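Local coordinates for tryptophan halogenase (Shewanella frigidimarina, PDB 2PYX), which probably acts as a flavin-dependent enzyme of the tryptophan halogenase family, binding FAD and having monooxygenase-type activity, at residues A[9-14]-A[218-223]; A[276-281]-A[421-426]; A[397-402]-A[453-458]. All coordinates share one frame; numbering follows the deposited sequence. Where two conformers were deposited one is given.

Interaction 1: residues A[9-14]-A[218-223]; sequences EIIIVG and GEISGQ
Gln223 lies along the backbone of Glu9 at the start of strand 9-13, the first strand of what is probably a Rossmann-type FAD-binding fold; the strand leads into the glycine-rich turn that begins at Gly14. The side chain can be followed outward. Its CB lies 3.6 Å from Glu9 O, the same oxygen that accepts the bond from Gln223 N at 2.8 Å. CG then passes Glu9 CB, and with the chain extended beyond CG (chi2 170°) CD comes abreast of Glu9 N. At the tip, OE1 accepts the N-H of Glu9 at 2.9 Å from Glu9 N, the donor lying in the carbonyl plane (N-H...O 156°), and takes a second N-H from Thr8; NE2 is bound to Pro6 O. With an alanine here, the amides of Thr8 and Glu9 would probably lose their shared acceptor and Pro6 O its donor. Farther along, Ile11 CD1 meets Ile220 CG2 at 3.6 Å, joining the central sheet to the small antiparallel sheet of strand 219-221; Ile11 itself lies about 7 Å, side chain to side chain, from Val198, a predicted FAD-binding residue. Glu9 OE1, also held by Asn44, receives a water hydrogen at 2.9 Å, and the same water donates to Ser221 O at 2.8 Å.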
# COMPACT_ATOMS: atom_id res chain seq x y z
N GLU A 9 29.09 3.30 0.65
CA GLU A 9 28.80 3.70 2.02
C GLU A 9 27.43 4.29 2.10
O GLU A 9 27.22 5.44 1.68
CB GLU A 9 29.83 4.72 2.52
CG GLU A 9 31.29 4.23 2.38
CD GLU A 9 31.54 2.96 3.15
OE1 GLU A 9 31.27 2.98 4.37
OE2 GLU A 9 31.94 1.93 2.53
N ILE A 10 26.49 3.53 2.65
CA ILE A 10 25.07 3.88 2.60
C ILE A 10 24.57 4.09 4.01
O ILE A 10 24.70 3.18 4.84
CB ILE A 10 24.23 2.73 2.01
CG1 ILE A 10 24.86 2.18 0.72
CG2 ILE A 10 22.81 3.23 1.75
CD1 ILE A 10 25.02 3.18 -0.35
N ILE A 11 24.02 5.28 4.28
CA ILE A 11 23.52 5.67 5.56
C ILE A 11 22.02 5.89 5.49
O ILE A 11 21.54 6.75 4.71
CB ILE A 11 24.20 6.96 6.10
CG1 ILE A 11 25.74 6.86 6.01
CG2 ILE A 11 23.72 7.26 7.48
CD1 ILE A 11 26.29 5.75 6.78
N ILE A 12 21.27 5.11 6.27
CA ILE A 12 19.82 5.22 6.39
C ILE A 12 19.48 5.94 7.67
O ILE A 12 19.90 5.53 8.76
CB ILE A 12 19.17 3.82 6.39
CG1 ILE A 12 19.56 3.04 5.13
CG2 ILE A 12 17.69 3.95 6.60
CD1 ILE A 12 19.27 1.57 5.24
N VAL A 13 18.74 7.03 7.56
CA VAL A 13 18.44 7.87 8.69
C VAL A 13 16.98 7.64 9.04
O VAL A 13 16.07 8.11 8.32
CB VAL A 13 18.73 9.36 8.40
CG1 VAL A 13 18.52 10.19 9.66
CG2 VAL A 13 20.17 9.52 7.91
N GLY A 14 16.76 6.90 10.13
CA GLY A 14 15.45 6.48 10.52
C GLY A 14 15.25 4.98 10.39
O GLY A 14 15.77 4.36 9.46
N GLY A 218 29.97 10.05 17.39
CA GLY A 218 30.92 10.71 16.50
C GLY A 218 30.36 10.98 15.12
O GLY A 218 29.13 11.10 14.93
N GLU A 219 31.27 11.12 14.17
CA GLU A 219 30.94 11.46 12.77
C GLU A 219 30.73 10.17 11.97
O GLU A 219 31.54 9.24 12.06
CB GLU A 219 32.04 12.29 12.12
CG GLU A 219 32.43 13.51 12.90
CD GLU A 219 33.37 14.40 12.13
OE1 GLU A 219 33.94 13.95 11.11
OE2 GLU A 219 33.54 15.56 12.56
N ILE A 220 29.63 10.13 11.21
CA ILE A 220 29.28 8.98 10.39
C ILE A 220 29.31 9.50 8.96
O ILE A 220 28.45 10.32 8.59
CB ILE A 220 27.89 8.44 10.74
CG1 ILE A 220 27.80 8.02 12.22
CG2 ILE A 220 27.51 7.23 9.85
CD1 ILE A 220 28.66 6.82 12.57
N SER A 221 30.27 9.03 8.17
CA SER A 221 30.43 9.46 6.79
C SER A 221 29.75 8.48 5.86
O SER A 221 29.68 7.29 6.15
CB SER A 221 31.91 9.58 6.42
OG SER A 221 32.57 10.61 7.18
N GLY A 222 29.23 9.00 4.75
CA GLY A 222 28.65 8.14 3.74
C GLY A 222 28.57 8.83 2.40
O GLY A 222 28.88 10.04 2.28
N GLN A 223 28.12 8.06 1.41
CA GLN A 223 28.06 8.50 0.03
C GLN A 223 26.62 8.67 -0.48
O GLN A 223 26.39 9.39 -1.46
CB GLN A 223 28.76 7.50 -0.86
CG GLN A 223 30.28 7.42 -0.65
CD GLN A 223 30.84 6.27 -1.37
OE1 GLN A 223 30.72 5.12 -0.95
NE2 GLN A 223 31.44 6.55 -2.52
O HOH W 1 29.80 4.54 6.28

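Interaction 2: residues A[276-281]-A[421-426]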
# COMPACT_ATOMS: atom_id res chain seq x y z
N SER A 276 -13.52 -0.67 3.85
CA SER A 276 -13.54 0.78 3.77
C SER A 276 -15.00 1.14 3.64
O SER A 276 -15.61 0.88 2.61
CB SER A 276 -12.78 1.22 2.51
OG SER A 276 -13.03 2.57 2.22
N THR A 277 -15.56 1.77 4.67
CA THR A 277 -16.98 2.07 4.70
C THR A 277 -17.12 3.59 4.69
O THR A 277 -16.73 4.29 5.62
CB THR A 277 -17.67 1.47 5.97
OG1 THR A 277 -17.41 0.06 6.03
CG2 THR A 277 -19.15 1.70 5.90
N ALA A 278 -17.73 4.09 3.63
CA ALA A 278 -17.90 5.52 3.43
C ALA A 278 -18.83 6.10 4.49
O ALA A 278 -19.80 5.44 4.89
CB ALA A 278 -18.44 5.84 2.04
N GLN A 279 -18.50 7.32 4.90
CA GLN A 279 -19.22 8.09 5.92
C GLN A 279 -19.57 9.45 5.33
O GLN A 279 -19.19 9.75 4.18
CB GLN A 279 -18.35 8.22 7.17
CG GLN A 279 -17.83 6.92 7.74
CD GLN A 279 -18.93 6.01 8.24
OE1 GLN A 279 -19.90 6.48 8.88
NE2 GLN A 279 -18.82 4.69 7.94
N PRO A 280 -20.32 10.30 6.08
CA PRO A 280 -20.69 11.60 5.51
C PRO A 280 -19.52 12.49 5.08
O PRO A 280 -19.71 13.28 4.14
CB PRO A 280 -21.53 12.24 6.62
CG PRO A 280 -22.15 11.05 7.31
CD PRO A 280 -21.05 10.03 7.35
N ASN A 281 -18.38 12.38 5.76
CA ASN A 281 -17.27 13.28 5.55
C ASN A 281 -15.93 12.58 5.40
O ASN A 281 -14.89 13.18 5.69
CB ASN A 281 -17.23 14.34 6.66
CG ASN A 281 -18.42 15.24 6.59
OD1 ASN A 281 -18.55 16.00 5.65
ND2 ASN A 281 -19.30 15.17 7.59
N ARG A 421 -22.43 17.53 1.56
CA ARG A 421 -21.59 18.46 0.78
C ARG A 421 -20.25 17.83 0.40
O ARG A 421 -19.75 18.08 -0.69
CB ARG A 421 -21.36 19.76 1.58
CG ARG A 421 -20.55 20.79 0.80
CD ARG A 421 -20.39 22.11 1.52
NE ARG A 421 -19.64 22.03 2.79
CZ ARG A 421 -18.35 22.21 2.95
NH1 ARG A 421 -17.56 22.35 1.90
NH2 ARG A 421 -17.82 22.22 4.16
N TYR A 422 -19.67 17.10 1.34
CA TYR A 422 -18.36 16.43 1.11
C TYR A 422 -18.37 15.64 -0.19
O TYR A 422 -17.45 15.76 -1.03
CB TYR A 422 -18.04 15.51 2.28
CG TYR A 422 -16.78 14.69 2.14
CD1 TYR A 422 -15.55 15.19 2.53
CD2 TYR A 422 -16.85 13.38 1.69
CE1 TYR A 422 -14.41 14.43 2.50
CE2 TYR A 422 -15.73 12.61 1.62
CZ TYR A 422 -14.50 13.13 2.02
OH TYR A 422 -13.35 12.39 1.98
N TRP A 423 -19.41 14.84 -0.40
CA TRP A 423 -19.47 13.97 -1.56
C TRP A 423 -19.76 14.77 -2.82
O TRP A 423 -19.21 14.51 -3.90
CB TRP A 423 -20.45 12.79 -1.32
CG TRP A 423 -19.91 11.90 -0.28
CD1 TRP A 423 -20.15 11.92 1.06
CD2 TRP A 423 -18.94 10.84 -0.48
NE1 TRP A 423 -19.42 10.95 1.70
CE2 TRP A 423 -18.66 10.28 0.77
CE3 TRP A 423 -18.30 10.30 -1.61
CZ2 TRP A 423 -17.74 9.24 0.94
CZ3 TRP A 423 -17.42 9.24 -1.43
CH2 TRP A 423 -17.17 8.71 -0.18
N ARG A 424 -20.64 15.79 -2.72
CA ARG A 424 -20.91 16.63 -3.85
C ARG A 424 -19.66 17.39 -4.26
O ARG A 424 -19.39 17.54 -5.44
CB ARG A 424 -22.08 17.62 -3.55
CG ARG A 424 -23.40 16.91 -3.17
CD ARG A 424 -24.61 17.87 -2.99
NE ARG A 424 -24.42 18.87 -1.92
CZ ARG A 424 -24.88 18.77 -0.68
NH1 ARG A 424 -25.59 17.73 -0.26
NH2 ARG A 424 -24.65 19.75 0.17
N ASP A 425 -18.92 17.92 -3.29
CA ASP A 425 -17.68 18.68 -3.56
C ASP A 425 -16.64 17.81 -4.29
O ASP A 425 -15.97 18.31 -5.18
CB ASP A 425 -17.05 19.12 -2.24
CG ASP A 425 -17.69 20.34 -1.64
OD1 ASP A 425 -18.36 21.11 -2.39
OD2 ASP A 425 -17.40 20.57 -0.44
N HIS A 426 -16.62 16.51 -3.98
CA HIS A 426 -15.64 15.59 -4.62
C HIS A 426 -15.85 15.45 -6.13
O HIS A 426 -14.92 15.00 -6.81
CB HIS A 426 -15.70 14.22 -3.97
CG HIS A 426 -14.63 13.98 -2.93
ND1 HIS A 426 -13.29 14.01 -3.24
CD2 HIS A 426 -14.70 13.71 -1.61
CE1 HIS A 426 -12.59 13.76 -2.15
NE2 HIS A 426 -13.42 13.57 -1.13
O HOH W 2 -20.44 17.13 4.22
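Trp423 and Tyr422, on the short helix 421-425, meet the turn of a beta-hairpin in which strand 274-279 passes through Pro280 and Asn281 into strand 282-288. These two aromatic residues and Asn281 bury most of the surface, and each aromatic uses a different part of its ring. Trp423 works through its edge: NE1 donates to Gln279 O at 2.8 Å (N-H...O 155°), with the oxygen close to the indole plane and the donor in the carbonyl plane, a geometry that favours this rotation of the ring. Farther round the indole, CZ2 rests against Ala278 CB at 3.6 Å. Trp97 adds an edge-to-face contact and Arg417 a cation-pi contact from elsewhere in the chain.

Tyr422 instead offers a face. Its CG stands opposite the backbone N (chi1 176°), which carries the ring against the turn, one face to the Asn281 backbone, and Asn281 CA makes a CH-pi contact 3.9 Å from the ring centroid. His426 CD2 lies over the opposite face, displaced toward the rim, so the phenol is held between the turn and His426, four residues on, while its OH bonds to Asn253. The Asn281 amide stands nearly perpendicular to the ring, 81° between planes, with OD1 3.4 Å from Tyr422 CB. That same OD1 receives a water hydrogen at 2.6 Å, and the water in turn accepts the N-H of Tyr422, 3.0 Å from Tyr422 N.

Interaction 3: residues A[397-402]-A[453-458]; sequences YQQHWQ and ISYKEA
The Tyr455 ring is covered on both faces: Gln399 CB makes a CH-pi contact with one, 3.8 Å from the ring centroid and 16° off the normal, while Ile453 CG2 sits over the centre of the other. A water lies at the edge, in the ring plane. The imidazole of His400, by contrast, makes its contacts across this interface mainly through its rim, where Glu457 O and two waters all lie near the plane.

Beyond CB, the Gln399 chain bends at chi2 (-75°) and folds back over the phenol, its amide tilted 30° from the ring; because this residue was deposited in two conformers, the place of the amide is less certain than that of the ring. Tyr455 has CG set between its backbone N and carbonyl carbon, which turns the ring toward the helix and brings its OH near Gln399 O.

Water replaces direct polar bonding between the segments. One molecule joins His400 ND1, at 2.7 Å, to Tyr455 OH, also at 2.7 Å. A second is 3.0 Å from His400 NE2 and donates to Glu457 O at 2.8 Å. Both nitrogens of this buried imidazole thus have a polar partner, and His400 CE1 approaches Glu457 O directly at 3.5 Å.

The contact lays the loop between helices 434-443 and 462-471 against the side of the long helix 383-413. Tyr455 also touches Arg396 and Gln403 of that helix, one on each side in sequence of the 397-402 segment, and Trp370 of helix 363-377 meets His400 edge-to-face.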
# COMPACT_ATOMS: atom_id res chain seq x y z
N TYR A 397 8.85 7.99 -10.08
CA TYR A 397 8.21 8.40 -8.81
C TYR A 397 7.07 9.37 -9.04
O TYR A 397 5.95 9.20 -8.47
CB TYR A 397 9.28 8.99 -7.92
CG TYR A 397 8.83 9.87 -6.81
CD1 TYR A 397 8.56 9.34 -5.55
CD2 TYR A 397 8.72 11.23 -6.97
CE1 TYR A 397 8.17 10.17 -4.47
CE2 TYR A 397 8.34 12.06 -5.92
CZ TYR A 397 8.03 11.52 -4.68
OH TYR A 397 7.67 12.33 -3.59
N GLN A 398 7.31 10.35 -9.91
CA GLN A 398 6.28 11.34 -10.27
C GLN A 398 5.09 10.67 -10.98
O GLN A 398 3.90 10.99 -10.72
CB GLN A 398 6.92 12.43 -11.11
CG GLN A 398 7.83 13.30 -10.28
CD GLN A 398 8.90 14.03 -11.08
OE1 GLN A 398 8.95 13.93 -12.32
NE2 GLN A 398 9.78 14.76 -10.35
N GLN A 399 5.37 9.72 -11.88
CA GLN A 399 4.31 8.93 -12.54
C GLN A 399 3.49 8.18 -11.47
O GLN A 399 2.26 8.16 -11.49
CB GLN A 399 4.89 7.91 -13.51
CG GLN A 399 5.59 8.47 -14.75
CD GLN A 399 4.65 9.02 -15.83
OE1 GLN A 399 3.42 9.04 -15.68
NE2 GLN A 399 5.24 9.45 -16.94
N HIS A 400 4.17 7.53 -10.55
CA HIS A 400 3.49 6.78 -9.46
C HIS A 400 2.57 7.65 -8.65
O HIS A 400 1.42 7.28 -8.40
CB HIS A 400 4.47 6.10 -8.54
CG HIS A 400 5.15 4.91 -9.16
ND1 HIS A 400 4.56 4.12 -10.13
CD2 HIS A 400 6.35 4.35 -8.87
CE1 HIS A 400 5.40 3.13 -10.43
NE2 HIS A 400 6.49 3.25 -9.69
N TRP A 401 3.07 8.81 -8.25
CA TRP A 401 2.25 9.72 -7.40
C TRP A 401 1.07 10.27 -8.18
O TRP A 401 -0.04 10.38 -7.65
CB TRP A 401 3.11 10.80 -6.72
CG TRP A 401 3.63 10.31 -5.42
CD1 TRP A 401 4.91 9.86 -5.13
CD2 TRP A 401 2.88 10.18 -4.23
NE1 TRP A 401 4.98 9.51 -3.80
CE2 TRP A 401 3.75 9.72 -3.22
CE3 TRP A 401 1.55 10.48 -3.89
CZ2 TRP A 401 3.30 9.49 -1.93
CZ3 TRP A 401 1.13 10.26 -2.58
CH2 TRP A 401 2.00 9.77 -1.64
N GLN A 402 1.25 10.60 -9.44
CA GLN A 402 0.09 11.04 -10.24
C GLN A 402 -0.94 9.92 -10.30
O GLN A 402 -2.14 10.19 -10.17
CB GLN A 402 0.50 11.51 -11.64
CG GLN A 402 -0.68 11.82 -12.58
CD GLN A 402 -0.27 12.30 -13.99
OE1 GLN A 402 -0.35 13.48 -14.31
NE2 GLN A 402 0.16 11.36 -14.83
N ILE A 453 -1.79 3.33 -19.92
CA ILE A 453 -0.55 3.48 -19.11
C ILE A 453 0.65 3.44 -20.10
O ILE A 453 0.79 2.50 -20.83
CB ILE A 453 -0.44 2.33 -18.08
CG1 ILE A 453 -1.63 2.40 -17.08
CG2 ILE A 453 0.89 2.39 -17.35
CD1 ILE A 453 -1.88 1.14 -16.22
N SER A 454 1.49 4.48 -20.07
CA SER A 454 2.56 4.63 -21.06
C SER A 454 3.88 4.05 -20.65
O SER A 454 4.77 3.84 -21.49
CB SER A 454 2.77 6.09 -21.38
OG SER A 454 3.34 6.79 -20.29
N TYR A 455 4.04 3.81 -19.35
CA TYR A 455 5.35 3.51 -18.76
C TYR A 455 5.34 2.13 -18.13
O TYR A 455 4.29 1.52 -17.84
CB TYR A 455 5.74 4.60 -17.73
CG TYR A 455 4.70 4.78 -16.64
CD1 TYR A 455 3.67 5.68 -16.80
CD2 TYR A 455 4.75 4.05 -15.45
CE1 TYR A 455 2.69 5.84 -15.83
CE2 TYR A 455 3.76 4.21 -14.47
CZ TYR A 455 2.76 5.11 -14.66
OH TYR A 455 1.77 5.27 -13.73
N LYS A 456 6.54 1.60 -17.93
CA LYS A 456 6.72 0.26 -17.42
C LYS A 456 6.42 0.21 -15.91
O LYS A 456 6.58 1.20 -15.18
CB LYS A 456 8.17 -0.20 -17.69
CG LYS A 456 8.40 -0.44 -19.17
CD LYS A 456 9.86 -0.27 -19.63
CE LYS A 456 10.81 -1.23 -19.00
NZ LYS A 456 12.17 -1.14 -19.65
N GLU A 457 5.96 -0.95 -15.47
CA GLU A 457 5.90 -1.26 -14.06
C GLU A 457 5.06 -0.29 -13.23
O GLU A 457 5.45 0.15 -12.17
CB GLU A 457 7.28 -1.38 -13.47
CG GLU A 457 8.08 -2.51 -14.05
CD GLU A 457 9.51 -2.38 -13.58
OE1 GLU A 457 10.23 -1.46 -14.07
OE2 GLU A 457 9.88 -3.15 -12.67
N ALA A 458 3.85 -0.02 -13.72
CA ALA A 458 2.96 0.82 -12.96
C ALA A 458 2.61 0.20 -11.62
O ALA A 458 2.54 -1.02 -11.45
CB ALA A 458 1.70 1.06 -13.73
O HOH W 3 2.26 3.90 -11.50
O HOH W 4 7.90 1.21 -11.41

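The three contacts show different ways in which distant parts of one chain meet: a side-chain amide on a strand, aromatic rings on a hairpin turn, and a loop packed on a helix through waters. Interaction 1 belongs to the probable nucleotide-binding part, whereas interactions 2 and 3 lie away from the annotated sites. Interactions 1 and 2 sit on opposite sides of the chain's centre, about 45 Å apart between centres; interaction 3 is about 30 Å from interaction 1 and about 27 Å from interaction 2 by centres. Strand 274-279 pairs with strand 87-95, which carries the predicted active-site Lys89, but Ser276 and Ala278 bond to Arg93 and Ile95, farther along, so that link is indirect.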